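Local coordinates for BAR/IMD domain-containing adapter protein 2-like 2 (Mus musculus, PDB 3OK8) that binds phosphoinositides through its dimeric I-BAR (IMD) domain and induces planar or gently curved membrane structures, at residues A[99-104]-A[193-198]; A[27-32]-A[187-192]; A[7-12]-A[173-178]. One frame throughout, in Å; residues are numbered along the deposited sequence.

In the fold
From the N terminus, helix 5-66 supplies residues 7-12 and then 27-32, and helix 71-147 supplies 99-104. Helix 153-217 then closes the three loops in the order they were opened: 173-178 meets 7-12 (interaction 3), 187-192 meets 27-32 (interaction 2) and 193-198 meets 99-104 (interaction 1). Each pair of contacts therefore crosses along the chain and none nests. Interactions 2 and 3 tie the last helix to the first, interaction 1 ties it to the middle one. Interactions 1 and 2 touch near the middle of the rod, their centres about 10 Å apart, whereas interaction 3 lies about 25 Å, centre to centre, from interaction 2.

Interaction 1: residues A[99-104]-A[193-198]; sequences HGDLLQ and HLLLSN
Leu-102 and His-193 mark the closest backbone approach, CA to CA 8.1 Å, between two helical segments that run nearly antiparallel: their axes come within 10.2 Å with 152° between the N-to-C directions. Segment 99-104 holds a wider pi-type turn, seen in the bond from Gln-104 N to His-99 O, 2.9 Å, five residues back instead of four. Segment 193-198 is regular helix.

Leu-102 is the residue most engaged in the contact. Its CG stands anti to the backbone N (chi1 -166°), which carries CD1 out to the imidazole of His-193. As modelled, this methyl sits over the centre of one ring face, 4.0 Å from the centroid and 12° off the normal, a CH-pi contact. The same CD1 also meets the isobutyl group of Leu-196, the two side chains crossing at about a right angle, but the fit there is too tight to be real, which makes the exact position of CD1 less sure. The ring itself is gripped at both nitrogens: ND1 bonds to Leu-189 O one turn back on its own helix, and NE2 to Tyr-53 OH of the second subunit. Together they fix the rotation of the imidazole and so the face it turns to the leucine. At the border of the contact the aliphatic CB of Asp-101 rests 4.0 Å from Leu-195 CD2. Farther from helix 71-147, within segment 193-198, Ser-197 OG bonds to His-193 O at 2.9 Å, and this carbonyl also receives Ser-197 N from its opposite face.

The contact thus joins the second and third helices of the I-BAR bundle. Leu-103 and His-99 turn to Leu-40 on helix 5-66, while Leu-194 and Ser-197 pack on Lys-219 and Trp-218 of the second subunit, placing segment 193-198 at the dimer interface.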
loop_
_atom_site.group_PDB
_atom_site.type_symbol
_atom_site.label_atom_id
_atom_site.label_comp_id
_atom_site.label_asym_id
_atom_site.label_seq_id
_atom_site.Cartn_x
_atom_site.Cartn_y
_atom_site.Cartn_z
ATOM N N HIS A 99 -4.998 2.026 -13.572
ATOM C CA HIS A 99 -4.960 3.223 -14.406
ATOM C C HIS A 99 -5.378 2.939 -15.848
ATOM O O HIS A 99 -6.420 3.417 -16.310
ATOM C CB HIS A 99 -3.547 3.834 -14.386
ATOM C CG HIS A 99 -3.315 4.866 -15.448
ATOM N ND1 HIS A 99 -3.904 6.114 -15.420
ATOM C CD2 HIS A 99 -2.554 4.837 -16.568
ATOM C CE1 HIS A 99 -3.518 6.808 -16.476
ATOM N NE2 HIS A 99 -2.697 6.056 -17.189
ATOM N N GLY A 100 -4.553 2.164 -16.551
ATOM C CA GLY A 100 -4.727 1.899 -17.969
ATOM C C GLY A 100 -5.986 1.127 -18.369
ATOM O O GLY A 100 -6.667 1.504 -19.328
ATOM N N ASP A 101 -6.292 0.055 -17.635
ATOM C CA ASP A 101 -7.391 -0.865 -17.966
ATOM C C ASP A 101 -8.752 -0.414 -17.457
ATOM O O ASP A 101 -9.809 -0.828 -17.970
ATOM C CB ASP A 101 -7.110 -2.249 -17.371
ATOM C CG ASP A 101 -6.233 -3.104 -18.262
ATOM O OD1 ASP A 101 -5.131 -3.476 -17.819
ATOM O OD2 ASP A 101 -6.652 -3.412 -19.399
ATOM N N LEU A 102 -8.736 0.409 -16.421
ATOM C CA LEU A 102 -9.978 0.748 -15.761
ATOM C C LEU A 102 -10.261 2.247 -15.847
ATOM O O LEU A 102 -11.256 2.655 -16.445
ATOM C CB LEU A 102 -9.929 0.243 -14.321
ATOM C CG LEU A 102 -11.196 0.163 -13.481
ATOM C CD1 LEU A 102 -11.017 -0.878 -12.405
ATOM C CD2 LEU A 102 -11.533 1.496 -12.871
ATOM N N LEU A 103 -9.360 3.058 -15.292
ATOM C CA LEU A 103 -9.559 4.500 -15.193
ATOM C C LEU A 103 -9.529 5.266 -16.525
ATOM O O LEU A 103 -10.273 6.230 -16.689
ATOM C CB LEU A 103 -8.569 5.101 -14.187
ATOM C CG LEU A 103 -8.998 5.300 -12.726
ATOM C CD1 LEU A 103 -10.079 4.341 -12.284
ATOM C CD2 LEU A 103 -7.787 5.212 -11.776
ATOM N N GLN A 104 -8.684 4.858 -17.470
ATOM C CA GLN A 104 -8.682 5.498 -18.791
ATOM C C GLN A 104 -9.884 5.028 -19.608
ATOM O O GLN A 104 -10.339 5.696 -20.547
ATOM C CB GLN A 104 -7.399 5.185 -19.557
ATOM C CG GLN A 104 -6.165 5.914 -19.064
ATOM C CD GLN A 104 -4.919 5.533 -19.858
ATOM O OE1 GLN A 104 -3.799 5.741 -19.406
ATOM N NE2 GLN A 104 -5.115 4.972 -21.047
ATOM N N HIS A 193 -13.400 -4.760 -12.035
ATOM C CA HIS A 193 -12.882 -4.807 -10.682
ATOM C C HIS A 193 -12.460 -6.201 -10.296
ATOM O O HIS A 193 -11.641 -6.385 -9.391
ATOM C CB HIS A 193 -13.881 -4.213 -9.696
ATOM C CG HIS A 193 -13.822 -2.719 -9.646
ATOM N ND1 HIS A 193 -14.540 -1.914 -10.506
ATOM C CD2 HIS A 193 -13.086 -1.885 -8.874
ATOM C CE1 HIS A 193 -14.268 -0.647 -10.249
ATOM N NE2 HIS A 193 -13.386 -0.601 -9.265
ATOM N N LEU A 194 -12.999 -7.182 -11.007
ATOM C CA LEU A 194 -12.542 -8.560 -10.862
ATOM C C LEU A 194 -11.137 -8.718 -11.450
ATOM O O LEU A 194 -10.304 -9.422 -10.887
ATOM C CB LEU A 194 -13.506 -9.521 -11.552
ATOM C CG LEU A 194 -13.919 -10.782 -10.788
ATOM C CD1 LEU A 194 -14.502 -11.819 -11.757
ATOM C CD2 LEU A 194 -12.762 -11.373 -10.008
ATOM N N LEU A 195 -10.877 -8.067 -12.580
ATOM C CA LEU A 195 -9.537 -8.078 -13.163
ATOM C C LEU A 195 -8.534 -7.401 -12.212
ATOM O O LEU A 195 -7.436 -7.905 -11.973
ATOM C CB LEU A 195 -9.531 -7.406 -14.544
ATOM C CG LEU A 195 -8.233 -6.690 -14.958
ATOM C CD1 LEU A 195 -7.090 -7.685 -15.158
ATOM C CD2 LEU A 195 -8.406 -5.800 -16.197
ATOM N N LEU A 196 -8.908 -6.263 -11.651
ATOM C CA LEU A 196 -8.027 -5.630 -10.684
ATOM C C LEU A 196 -7.749 -6.572 -9.515
ATOM O O LEU A 196 -6.591 -6.789 -9.154
ATOM C CB LEU A 196 -8.613 -4.331 -10.173
ATOM C CG LEU A 196 -9.000 -3.239 -11.169
ATOM C CD1 LEU A 196 -8.842 -1.907 -10.464
ATOM C CD2 LEU A 196 -8.183 -3.281 -12.451
ATOM N N SER A 197 -8.809 -7.132 -8.931
ATOM C CA SER A 197 -8.673 -8.039 -7.787
ATOM C C SER A 197 -7.731 -9.192 -8.095
ATOM O O SER A 197 -7.031 -9.696 -7.205
ATOM C CB SER A 197 -10.031 -8.605 -7.365
ATOM O OG SER A 197 -10.894 -7.581 -6.903
ATOM N N ASN A 198 -7.728 -9.602 -9.362
ATOM C CA ASN A 198 -6.930 -10.731 -9.813
ATOM C C ASN A 198 -5.450 -10.393 -9.963
ATOM O O ASN A 198 -4.589 -11.162 -9.539
ATOM C CB ASN A 198 -7.469 -11.271 -11.137
ATOM C CG ASN A 198 -7.581 -12.778 -11.137
ATOM O OD1 ASN A 198 -7.276 -13.442 -12.134
ATOM N ND2 ASN A 198 -8.023 -13.332 -10.012
#

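Interaction 2: residues A[27-32]-A[187-192]; sequences PALENL and RFLAEK
Leu-189 carries this buried, wholly apolar contact, turning one methyl to two leucines one helical turn apart, Leu-29 and Leu-32. Its CG lies anti to the backbone N (chi1 -161°), and chi2 of 50° swings CD1 toward the neighbouring helix. There CD1 stands 4.0 Å from Leu-29 CD2 and 4.3 Å from Leu-32 CD2, facing the notch between these two methyls. Leu-29 takes the other common leucine shape, with CG anti to the carbonyl carbon (chi1 -72°), and the side chains of Leu-29 and Leu-189 lie alongside each other, pointing opposite ways. Leu-32 is modelled away from the usual staggered positions at both torsions and gives the lighter touch. The backbones stay well apart, 9.0 Å between Leu-29 CA and Leu-189 CA, and the leucine side chains bridge the interval.

Beside this apolar line, one face of the Phe-188 ring is covered by Lys-192 CG, 4.1 Å above the plane and offset toward the rim; the ring also meets that of His-105 on helix 71-147. The same lysine sends NZ on to a hydrogen bond with Asp-101 O, tying the segment to that helix.

Near the centre of the chain, the leucines of helices 5-66 and 153-217 are covered by helix 71-147, with Met-106 against Leu-189 and Thr-110 against Leu-29, while Ile-57 of the second subunit packs on Leu-32.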
loop_
_atom_site.group_PDB
_atom_site.type_symbol
_atom_site.label_atom_id
_atom_site.label_comp_id
_atom_site.label_asym_id
_atom_site.label_seq_id
_atom_site.Cartn_x
_atom_site.Cartn_y
_atom_site.Cartn_z
ATOM N N PRO A 27 -23.288 9.225 -13.896
ATOM C CA PRO A 27 -22.531 10.175 -13.067
ATOM C C PRO A 27 -21.625 9.468 -12.060
ATOM O O PRO A 27 -20.514 9.940 -11.793
ATOM C CB PRO A 27 -23.626 10.959 -12.329
ATOM C CG PRO A 27 -24.883 10.742 -13.143
ATOM C CD PRO A 27 -24.744 9.363 -13.713
ATOM N N ALA A 28 -22.088 8.352 -11.504
ATOM C CA ALA A 28 -21.286 7.593 -10.547
ATOM C C ALA A 28 -19.978 7.098 -11.160
ATOM O O ALA A 28 -18.990 6.908 -10.450
ATOM C CB ALA A 28 -22.077 6.432 -9.968
ATOM N N LEU A 29 -19.975 6.894 -12.474
ATOM C CA LEU A 29 -18.766 6.490 -13.193
ATOM C C LEU A 29 -17.792 7.646 -13.348
ATOM O O LEU A 29 -16.578 7.437 -13.338
ATOM C CB LEU A 29 -19.091 5.919 -14.575
ATOM C CG LEU A 29 -19.731 4.535 -14.623
ATOM C CD1 LEU A 29 -19.450 3.897 -15.973
ATOM C CD2 LEU A 29 -19.219 3.656 -13.491
ATOM N N GLU A 30 -18.317 8.855 -13.523
ATOM C CA GLU A 30 -17.455 10.030 -13.537
ATOM C C GLU A 30 -16.799 10.185 -12.174
ATOM O O GLU A 30 -15.591 10.377 -12.076
ATOM C CB GLU A 30 -18.238 11.284 -13.899
ATOM C CG GLU A 30 -18.207 11.586 -15.381
ATOM C CD GLU A 30 -19.470 12.265 -15.863
ATOM O OE1 GLU A 30 -19.430 13.493 -16.093
ATOM O OE2 GLU A 30 -20.502 11.569 -16.004
ATOM N N ASN A 31 -17.620 10.079 -11.135
ATOM C CA ASN A 31 -17.173 10.093 -9.755
ATOM C C ASN A 31 -16.072 9.086 -9.456
ATOM O O ASN A 31 -15.049 9.442 -8.863
ATOM C CB ASN A 31 -18.352 9.845 -8.818
ATOM C CG ASN A 31 -17.982 10.028 -7.361
ATOM O OD1 ASN A 31 -18.289 9.180 -6.522
ATOM N ND2 ASN A 31 -17.315 11.141 -7.051
ATOM N N LEU A 32 -16.283 7.831 -9.836
ATOM C CA LEU A 32 -15.244 6.805 -9.671
ATOM C C LEU A 32 -13.961 7.162 -10.412
ATOM O O LEU A 32 -12.872 6.791 -9.975
ATOM C CB LEU A 32 -15.750 5.418 -10.093
ATOM C CG LEU A 32 -16.075 4.401 -8.993
ATOM C CD1 LEU A 32 -16.428 5.081 -7.686
ATOM C CD2 LEU A 32 -17.177 3.444 -9.443
ATOM N N ARG A 187 -22.521 -5.267 -14.577
ATOM C CA ARG A 187 -21.606 -6.362 -14.877
ATOM C C ARG A 187 -20.239 -5.885 -15.349
ATOM O O ARG A 187 -19.232 -6.507 -15.039
ATOM C CB ARG A 187 -22.208 -7.298 -15.928
ATOM C CG ARG A 187 -21.212 -8.274 -16.541
ATOM C CD ARG A 187 -21.901 -9.400 -17.333
ATOM N NE ARG A 187 -22.671 -10.276 -16.453
ATOM C CZ ARG A 187 -23.981 -10.486 -16.545
ATOM N NH1 ARG A 187 -24.576 -11.291 -15.666
ATOM N NH2 ARG A 187 -24.691 -9.902 -17.509
ATOM N N PHE A 188 -20.210 -4.810 -16.126
ATOM C CA PHE A 188 -18.964 -4.288 -16.664
ATOM C C PHE A 188 -18.136 -3.689 -15.528
ATOM O O PHE A 188 -16.918 -3.765 -15.545
ATOM C CB PHE A 188 -19.244 -3.234 -17.736
ATOM C CG PHE A 188 -18.202 -2.131 -17.819
ATOM C CD1 PHE A 188 -18.207 -1.073 -16.907
ATOM C CD2 PHE A 188 -17.242 -2.135 -18.829
ATOM C CE1 PHE A 188 -17.268 -0.055 -16.990
ATOM C CE2 PHE A 188 -16.302 -1.122 -18.922
ATOM C CZ PHE A 188 -16.309 -0.079 -17.998
ATOM N N LEU A 189 -18.811 -3.097 -14.546
ATOM C CA LEU A 189 -18.144 -2.511 -13.391
ATOM C C LEU A 189 -17.576 -3.632 -12.536
ATOM O O LEU A 189 -16.398 -3.616 -12.146
ATOM C CB LEU A 189 -19.123 -1.650 -12.587
ATOM C CG LEU A 189 -18.541 -0.617 -11.625
ATOM C CD1 LEU A 189 -17.496 0.242 -12.338
ATOM C CD2 LEU A 189 -19.650 0.259 -11.029
ATOM N N ALA A 190 -18.411 -4.629 -12.276
ATOM C CA ALA A 190 -17.980 -5.806 -11.545
ATOM C C ALA A 190 -16.831 -6.561 -12.237
ATOM O O ALA A 190 -15.939 -7.069 -11.569
ATOM C CB ALA A 190 -19.157 -6.731 -11.280
ATOM N N GLU A 191 -16.843 -6.633 -13.563
ATOM C CA GLU A 191 -15.824 -7.409 -14.280
ATOM C C GLU A 191 -14.469 -6.703 -14.225
ATOM O O GLU A 191 -13.451 -7.328 -13.930
ATOM C CB GLU A 191 -16.232 -7.677 -15.736
ATOM C CG GLU A 191 -17.499 -8.558 -15.881
ATOM C CD GLU A 191 -17.803 -8.990 -17.327
ATOM O OE1 GLU A 191 -17.321 -8.347 -18.286
ATOM O OE2 GLU A 191 -18.550 -9.978 -17.513
ATOM N N LYS A 192 -14.458 -5.405 -14.512
ATOM C CA LYS A 192 -13.218 -4.633 -14.453
ATOM C C LYS A 192 -12.580 -4.692 -13.071
ATOM O O LYS A 192 -11.367 -4.678 -12.943
ATOM C CB LYS A 192 -13.473 -3.185 -14.849
ATOM C CG LYS A 192 -13.727 -2.998 -16.326
ATOM C CD LYS A 192 -12.427 -3.045 -17.090
ATOM C CE LYS A 192 -12.568 -2.322 -18.416
ATOM N NZ LYS A 192 -11.446 -2.692 -19.318
#

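Interaction 3: residues A[7-12]-A[173-178]; sequences MDQFYR and ESKRAA
Phe-10 and Lys-175 bring two helices of the I-BAR three-helix bundle together, their CA atoms 6.8 Å apart, the first and last helices running in the same general direction. Contact is made chiefly by the hydrocarbon part of the lysine. Lys-175 CG is anti to the backbone N (chi1 -168°) and the chain is extended from there, so that it runs roughly perpendicular to the Phe-10 side chain. Its CD lies 3.9 Å from Phe-10 CD1 and 4.1 Å from Phe-10 CE1, approaching the ring obliquely. The ammonium group follows beyond: Lys-175 NZ stands 5.1 Å from the centroid of the Phe-10 ring and 15° off its normal, too far for more than a faint cation-pi pull.

Gln-9 comes up beside the same lysine. Its chain bends at chi2 (69°), bringing the amide near the tip of Lys-175, but NE2 and NZ are both donors and are not bonded to each other.

Within each segment the charges pair locally: Asp-8 and Arg-12 form a long salt bridge, and Glu-173 and Arg-176 attract each other through charge alone.

This is a surface contact, and no residue of the second subunit touches either segment. Val-171 also packs on Phe-10, and Tyr-11 turns to helix 71-147, where its ring meets Tyr-128. At the root of the lysine the phenyl ring still finds a carbon, for Lys-175 CB lies 4.2 Å from Phe-10 CD1.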
loop_
_atom_site.group_PDB
_atom_site.type_symbol
_atom_site.label_atom_id
_atom_site.label_comp_id
_atom_site.label_asym_id
_atom_site.label_seq_id
_atom_site.Cartn_x
_atom_site.Cartn_y
_atom_site.Cartn_z
ATOM N N MET A 7 -50.278 -0.055 -19.607
ATOM C CA MET A 7 -49.259 0.366 -20.563
ATOM C C MET A 7 -48.483 1.614 -20.177
ATOM O O MET A 7 -47.292 1.706 -20.474
ATOM C CB MET A 7 -49.833 0.517 -21.961
ATOM C CG MET A 7 -49.971 -0.791 -22.675
ATOM S SD MET A 7 -49.344 -0.664 -24.344
ATOM C CE MET A 7 -50.494 -1.746 -25.201
ATOM N N ASP A 8 -49.137 2.577 -19.535
ATOM C CA ASP A 8 -48.389 3.704 -18.996
ATOM C C ASP A 8 -47.491 3.197 -17.864
ATOM O O ASP A 8 -46.507 3.838 -17.500
ATOM C CB ASP A 8 -49.308 4.823 -18.507
ATOM C CG ASP A 8 -48.604 6.177 -18.467
ATOM O OD1 ASP A 8 -48.465 6.756 -17.365
ATOM O OD2 ASP A 8 -48.176 6.658 -19.541
ATOM N N GLN A 9 -47.841 2.036 -17.317
ATOM C CA GLN A 9 -47.010 1.374 -16.316
ATOM C C GLN A 9 -45.695 0.909 -16.939
ATOM O O GLN A 9 -44.618 1.282 -16.492
ATOM C CB GLN A 9 -47.758 0.192 -15.699
ATOM C CG GLN A 9 -46.859 -0.917 -15.179
ATOM C CD GLN A 9 -46.073 -0.507 -13.949
ATOM O OE1 GLN A 9 -46.399 0.491 -13.295
ATOM N NE2 GLN A 9 -45.032 -1.279 -13.624
ATOM N N PHE A 10 -45.785 0.089 -17.976
ATOM C CA PHE A 10 -44.598 -0.310 -18.706
ATOM C C PHE A 10 -43.808 0.918 -19.115
ATOM O O PHE A 10 -42.591 0.986 -18.923
ATOM C CB PHE A 10 -44.965 -1.150 -19.928
ATOM C CG PHE A 10 -45.132 -2.603 -19.623
ATOM C CD1 PHE A 10 -44.119 -3.501 -19.902
ATOM C CD2 PHE A 10 -46.289 -3.070 -19.032
ATOM C CE1 PHE A 10 -44.264 -4.843 -19.614
ATOM C CE2 PHE A 10 -46.445 -4.411 -18.740
ATOM C CZ PHE A 10 -45.432 -5.300 -19.031
ATOM N N TYR A 11 -44.506 1.896 -19.667
ATOM C CA TYR A 11 -43.857 3.114 -20.116
ATOM C C TYR A 11 -43.088 3.770 -18.989
ATOM O O TYR A 11 -41.951 4.187 -19.179
ATOM C CB TYR A 11 -44.859 4.120 -20.657
ATOM C CG TYR A 11 -44.201 5.422 -21.009
ATOM C CD1 TYR A 11 -43.566 5.584 -22.230
ATOM C CD2 TYR A 11 -44.183 6.484 -20.111
ATOM C CE1 TYR A 11 -42.945 6.767 -22.559
ATOM C CE2 TYR A 11 -43.565 7.671 -20.431
ATOM C CZ TYR A 11 -42.946 7.807 -21.659
ATOM O OH TYR A 11 -42.327 8.983 -22.003
ATOM N N ARG A 12 -43.724 3.876 -17.827
ATOM C CA ARG A 12 -43.100 4.503 -16.662
ATOM C C ARG A 12 -41.939 3.673 -16.115
ATOM O O ARG A 12 -40.906 4.218 -15.742
ATOM C CB ARG A 12 -44.135 4.762 -15.562
ATOM C CG ARG A 12 -44.927 6.052 -15.745
ATOM C CD ARG A 12 -46.320 5.995 -15.107
ATOM N NE ARG A 12 -46.426 4.991 -14.050
ATOM C CZ ARG A 12 -47.393 4.076 -13.966
ATOM N NH1 ARG A 12 -48.371 4.039 -14.871
ATOM N NH2 ARG A 12 -47.392 3.204 -12.964
ATOM N N GLU A 173 -41.032 -5.865 -24.748
ATOM C CA GLU A 173 -39.676 -6.100 -25.219
ATOM C C GLU A 173 -38.725 -4.971 -24.806
ATOM O O GLU A 173 -37.550 -5.208 -24.515
ATOM C CB GLU A 173 -39.684 -6.261 -26.741
ATOM C CG GLU A 173 -38.309 -6.270 -27.390
ATOM C CD GLU A 173 -37.453 -7.457 -26.953
ATOM O OE1 GLU A 173 -38.014 -8.571 -26.828
ATOM O OE2 GLU A 173 -36.223 -7.273 -26.746
ATOM N N SER A 174 -39.238 -3.745 -24.797
ATOM C CA SER A 174 -38.453 -2.572 -24.433
ATOM C C SER A 174 -38.017 -2.609 -22.981
ATOM O O SER A 174 -36.859 -2.279 -22.665
ATOM C CB SER A 174 -39.258 -1.302 -24.677
ATOM O OG SER A 174 -39.377 -1.045 -26.060
ATOM N N LYS A 175 -38.947 -2.997 -22.105
ATOM C CA LYS A 175 -38.666 -3.090 -20.674
ATOM C C LYS A 175 -37.583 -4.126 -20.384
ATOM O O LYS A 175 -36.719 -3.911 -19.540
ATOM C CB LYS A 175 -39.930 -3.408 -19.863
ATOM C CG LYS A 175 -39.736 -3.218 -18.354
ATOM C CD LYS A 175 -40.973 -3.601 -17.571
ATOM C CE LYS A 175 -40.822 -3.287 -16.088
ATOM N NZ LYS A 175 -42.144 -3.020 -15.427
ATOM N N ARG A 176 -37.645 -5.250 -21.088
ATOM C CA ARG A 176 -36.623 -6.282 -20.981
ATOM C C ARG A 176 -35.280 -5.776 -21.521
ATOM O O ARG A 176 -34.245 -5.933 -20.878
ATOM C CB ARG A 176 -37.073 -7.538 -21.723
ATOM C CG ARG A 176 -35.972 -8.523 -22.019
ATOM C CD ARG A 176 -36.300 -9.358 -23.261
ATOM N NE ARG A 176 -35.096 -9.954 -23.840
ATOM C CZ ARG A 176 -34.144 -9.264 -24.468
ATOM N NH1 ARG A 176 -33.083 -9.890 -24.960
ATOM N NH2 ARG A 176 -34.245 -7.948 -24.604
ATOM N N ALA A 177 -35.299 -5.148 -22.691
ATOM C CA ALA A 177 -34.068 -4.623 -23.271
ATOM C C ALA A 177 -33.428 -3.516 -22.413
ATOM O O ALA A 177 -32.201 -3.397 -22.350
ATOM C CB ALA A 177 -34.315 -4.140 -24.686
ATOM N N ALA A 178 -34.253 -2.717 -21.744
ATOM C CA ALA A 178 -33.743 -1.654 -20.881
ATOM C C ALA A 178 -33.161 -2.211 -19.585
ATOM O O ALA A 178 -32.129 -1.724 -19.100
ATOM C CB ALA A 178 -34.826 -0.636 -20.584
#